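Local atomic coordinates of defensin (Pachyrhizus erosus, PDB entry 3PSM), a protein that probably acts as a dimeric plant antimicrobial peptide of the gamma-thionin family, directed against fungi. Residues E4-T9 and R40-R45. Residues are numbered along the deposited sequence; the frame is centred on the assembly and turned at random.
Sequences ENLADT and RCWCTR
Leu6 lays its methyl CD2 over one face of the Trp42 indole. CD2 stands 3.6 Å from the centroid of the five-membered ring, a CH-pi contact. It sits off centre, toward NE1 and CE2. CD2 also touches Arg40 CB, and CD1 lies over a guanidinium face near its rim, 3.8 Å from Arg40 NH1. Leu6 fills the corner between the indole and the Arg40 side chain. Asp38 holds both partners: OD1 forms a salt bridge with Arg40 NE and accepts a hydrogen bond from Trp42 NE1. Arg36 adds a cation-pi contact to the Trp42 ring.

Glu4 lies on the same face of the sheet as Thr44. Its CG is anti to the backbone N (chi1 -171°) and the chain runs on extended, carrying the carboxylate past Trp42 CB. The carboxylate and indole planes are 68° apart. One water joins this group: it donates to Glu4 OE1 and to Trp42 O and accepts from Thr44 OG1. Glu4 OE2 forms a salt bridge with Arg34 of strand 32-35.

These strands belong to the three-stranded antiparallel sheet of the cysteine-stabilised alpha-beta fold of plant defensins. Within the chain, strand 2-6 is an outer strand and strand 41-46 is central. Asn5 and Cys43 form a hydrogen-bonded pair, with Asn5 N to Cys43 O at 3.0 Å and Cys43 N to Asn5 O at 2.8 Å. Beyond the strand end, Ala7 N gives a nearly straight bond to Cys41 O (2.9 Å). Ala7 CB then rests against two sulfurs, 3.8 Å from Cys41 SG and about as close to Cys43 SG. Their disulfides to Cys20 and Cys24 tie the central strand to helix 17-27.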
ATOM      1  N   GLU A   4      15.202   7.651  -2.181  1.00 16.13           N
ATOM      2  CA  GLU A   4      14.457   6.667  -2.967  1.00 12.99           C
ATOM      3  C   GLU A   4      15.450   5.761  -3.680  1.00 13.32           C
ATOM      4  O   GLU A   4      16.287   6.228  -4.457  1.00 16.82           O
ATOM      5  CB  GLU A   4      13.481   7.404  -3.884  1.00 14.46           C
ATOM      6  CG  GLU A   4      12.536   6.433  -4.555  1.00 14.01           C
ATOM      7  CD  GLU A   4      11.499   7.014  -5.475  1.00 14.70           C
ATOM      8  OE1 GLU A   4      10.354   6.553  -5.451  1.00 15.34           O
ATOM      9  OE2 GLU A   4      11.819   8.034  -6.151  1.00 22.27           O
ATOM     10  N   ASN A   5      15.383   4.455  -3.397  1.00 12.43           N
ATOM     11  CA  ASN A   5      16.240   3.458  -4.032  1.00 12.28           C
ATOM     12  C   ASN A   5      15.446   2.216  -4.326  1.00 10.74           C
ATOM     13  O   ASN A   5      14.316   2.025  -3.818  1.00 11.36           O
ATOM     14  CB  ASN A   5      17.433   3.136  -3.149  1.00 14.41           C
ATOM     15  CG  ASN A   5      18.419   4.300  -3.253  1.00 18.43           C
ATOM     16  OD1 ASN A   5      19.209   4.359  -4.190  1.00 20.53           O
ATOM     17  ND2 ASN A   5      18.381   5.313  -2.414  1.00 21.19           N
ATOM     18  N   LEU A   6      15.987   1.361  -5.184  1.00 11.35           N
ATOM     19  CA  LEU A   6      15.295   0.122  -5.531  1.00 10.99           C
ATOM     20  C   LEU A   6      14.998  -0.709  -4.301  1.00 10.48           C
ATOM     21  O   LEU A   6      15.788  -0.815  -3.362  1.00 12.51           O
ATOM     22  CB  LEU A   6      16.152  -0.719  -6.500  1.00 12.15           C
ATOM     23  CG  LEU A   6      16.178  -0.176  -7.906  1.00 13.46           C
ATOM     24  CD1 LEU A   6      17.262  -0.953  -8.685  1.00 17.02           C
ATOM     25  CD2 LEU A   6      14.852  -0.298  -8.637  1.00 13.90           C
ATOM     26  N   ALA A   7      13.851  -1.368  -4.308  1.00 10.46           N
ATOM     27  CA  ALA A   7      13.553  -2.404  -3.340  1.00 11.00           C
ATOM     28  C   ALA A   7      14.659  -3.450  -3.368  1.00 11.41           C
ATOM     29  O   ALA A   7      15.225  -3.722  -4.447  1.00 14.10           O
ATOM     30  CB  ALA A   7      12.196  -2.999  -3.639  1.00 11.24           C
ATOM     31  N   ASP A   8      14.879  -4.099  -2.268  1.00 14.23           N
ATOM     32  CA  ASP A   8      15.880  -5.124  -2.211  1.00 14.08           C
ATOM     33  C   ASP A   8      15.424  -6.459  -2.799  1.00 12.52           C
ATOM     34  O   ASP A   8      16.206  -7.110  -3.491  1.00 15.16           O
ATOM     35  CB  ASP A   8      16.323  -5.321  -0.724  1.00 18.16           C
ATOM     36  CG  ASP A   8      17.300  -4.272  -0.208  1.00 24.92           C
ATOM     37  OD1 ASP A   8      17.914  -3.515  -0.992  1.00 26.44           O
ATOM     38  OD2 ASP A   8      17.474  -4.215   1.037  1.00 38.70           O
ATOM     39  N   THR A   9      14.191  -6.881  -2.537  1.00 11.90           N
ATOM     40  CA  THR A   9      13.749  -8.250  -2.820  1.00 13.25           C
ATOM     41  C   THR A   9      12.387  -8.307  -3.464  1.00 12.47           C
ATOM     42  O   THR A   9      11.756  -9.325  -3.468  1.00 17.82           O
ATOM     43  CB  THR A   9      13.767  -9.091  -1.513  1.00 15.34           C
ATOM     44  OG1 THR A   9      12.971  -8.396  -0.534  1.00 19.05           O
ATOM     45  CG2 THR A   9      15.197  -9.216  -1.001  1.00 15.49           C
ATOM     46  N   ARG A  40      10.183  -1.070 -12.172  1.00  9.75           N
ATOM     47  CA  ARG A  40      10.754  -1.620 -10.946  1.00  9.91           C
ATOM     48  C   ARG A  40      10.160  -0.877  -9.744  1.00  9.43           C
ATOM     49  O   ARG A  40       9.621   0.223  -9.851  1.00  9.62           O
ATOM     50  CB  ARG A  40      12.272  -1.466 -10.929  1.00 11.81           C
ATOM     51  CG  ARG A  40      12.914  -2.339 -12.019  1.00 13.62           C
ATOM     52  CD  ARG A  40      14.429  -2.354 -11.909  1.00 14.53           C
ATOM     53  NE  ARG A  40      14.907  -1.019 -12.213  1.00 14.49           N
ATOM     54  CZ  ARG A  40      16.163  -0.692 -12.444  1.00 14.94           C
ATOM     55  NH1 ARG A  40      17.083  -1.630 -12.387  1.00 17.21           N
ATOM     56  NH2 ARG A  40      16.450   0.598 -12.704  1.00 17.48           N
ATOM     57  N   CYS A  41      10.240  -1.558  -8.600  1.00  8.63           N
ATOM     58  CA  CYS A  41       9.732  -1.060  -7.336  1.00  8.35           C
ATOM     59  C   CYS A  41      10.814  -0.300  -6.595  1.00  8.66           C
ATOM     60  O   CYS A  41      11.913  -0.823  -6.363  1.00  9.45           O
ATOM     61  CB  CYS A  41       9.275  -2.260  -6.493  1.00  8.64           C
ATOM     62  SG  CYS A  41       8.780  -1.872  -4.793  1.00  8.36           S
ATOM     63  N   TRP A  42      10.519   0.947  -6.255  1.00  8.55           N
ATOM     64  CA  TRP A  42      11.403   1.848  -5.546  1.00  9.04           C
ATOM     65  C   TRP A  42      10.772   2.206  -4.204  1.00  8.92           C
ATOM     66  O   TRP A  42       9.625   2.604  -4.121  1.00  9.60           O
ATOM     67  CB  TRP A  42      11.602   3.147  -6.352  1.00 10.14           C
ATOM     68  CG  TRP A  42      12.383   2.937  -7.635  1.00 10.19           C
ATOM     69  CD1 TRP A  42      11.937   2.334  -8.783  1.00 11.09           C
ATOM     70  CD2 TRP A  42      13.726   3.365  -7.883  1.00 11.07           C
ATOM     71  NE1 TRP A  42      12.971   2.363  -9.701  1.00 12.29           N
ATOM     72  CE2 TRP A  42      14.060   2.971  -9.197  1.00 12.29           C
ATOM     73  CE3 TRP A  42      14.702   4.018  -7.118  1.00 11.82           C
ATOM     74  CZ2 TRP A  42      15.301   3.206  -9.746  1.00 14.20           C
ATOM     75  CZ3 TRP A  42      15.943   4.265  -7.713  1.00 13.63           C
ATOM     76  CH2 TRP A  42      16.205   3.867  -9.008  1.00 14.58           C
ATOM     77  N   CYS A  43      11.580   2.049  -3.141  1.00  9.09           N
ATOM     78  CA  CYS A  43      11.166   2.382  -1.826  1.00  9.21           C
ATOM     79  C   CYS A  43      11.769   3.728  -1.404  1.00 10.63           C
ATOM     80  O   CYS A  43      12.933   4.042  -1.708  1.00 12.04           O
ATOM     81  CB  CYS A  43      11.622   1.350  -0.775  1.00 10.19           C
ATOM     82  SG  CYS A  43      11.114  -0.354  -1.053  1.00  9.89           S
ATOM     83  N   THR A  44      11.014   4.477  -0.649  1.00 10.57           N
ATOM     84  CA  THR A  44      11.466   5.700   0.030  1.00 12.62           C
ATOM     85  C   THR A  44      11.706   5.409   1.496  1.00 12.64           C
ATOM     86  O   THR A  44      10.896   4.766   2.143  1.00 12.11           O
ATOM     87  CB  THR A  44      10.426   6.816  -0.137  1.00 14.07           C
ATOM     88  OG1 THR A  44      10.296   7.093  -1.542  1.00 16.07           O
ATOM     89  CG2 THR A  44      10.845   8.104   0.529  1.00 17.13           C
ATOM     90  N   ARG A  45      12.829   5.905   2.004  1.00 14.44           N
ATOM     91  CA  ARG A  45      13.228   5.729   3.386  1.00 16.62           C
ATOM     92  C   ARG A  45      13.778   7.030   3.960  1.00 18.54           C
ATOM     93  O   ARG A  45      14.244   7.902   3.247  1.00 20.94           O
ATOM     94  CB  ARG A  45      14.325   4.678   3.477  1.00 18.42           C
ATOM     95  CG  ARG A  45      15.652   5.130   2.847  1.00 23.59           C
ATOM     96  CD  ARG A  45      16.739   4.067   3.137  1.00 29.58           C
ATOM     97  NE  ARG A  45      17.884   4.652   2.401  1.00 30.18           N
ATOM     98  CZ  ARG A  45      18.165   4.697   1.111  1.00 29.88           C
ATOM     99  NH1 ARG A  45      17.249   4.070   0.426  1.00 31.87           N
ATOM    100  NH2 ARG A  45      19.285   5.322   0.744  1.00 29.92           N
TER
HETATM  101  O   HOH W   1       9.218   5.362  -3.369  1.00 12.84           O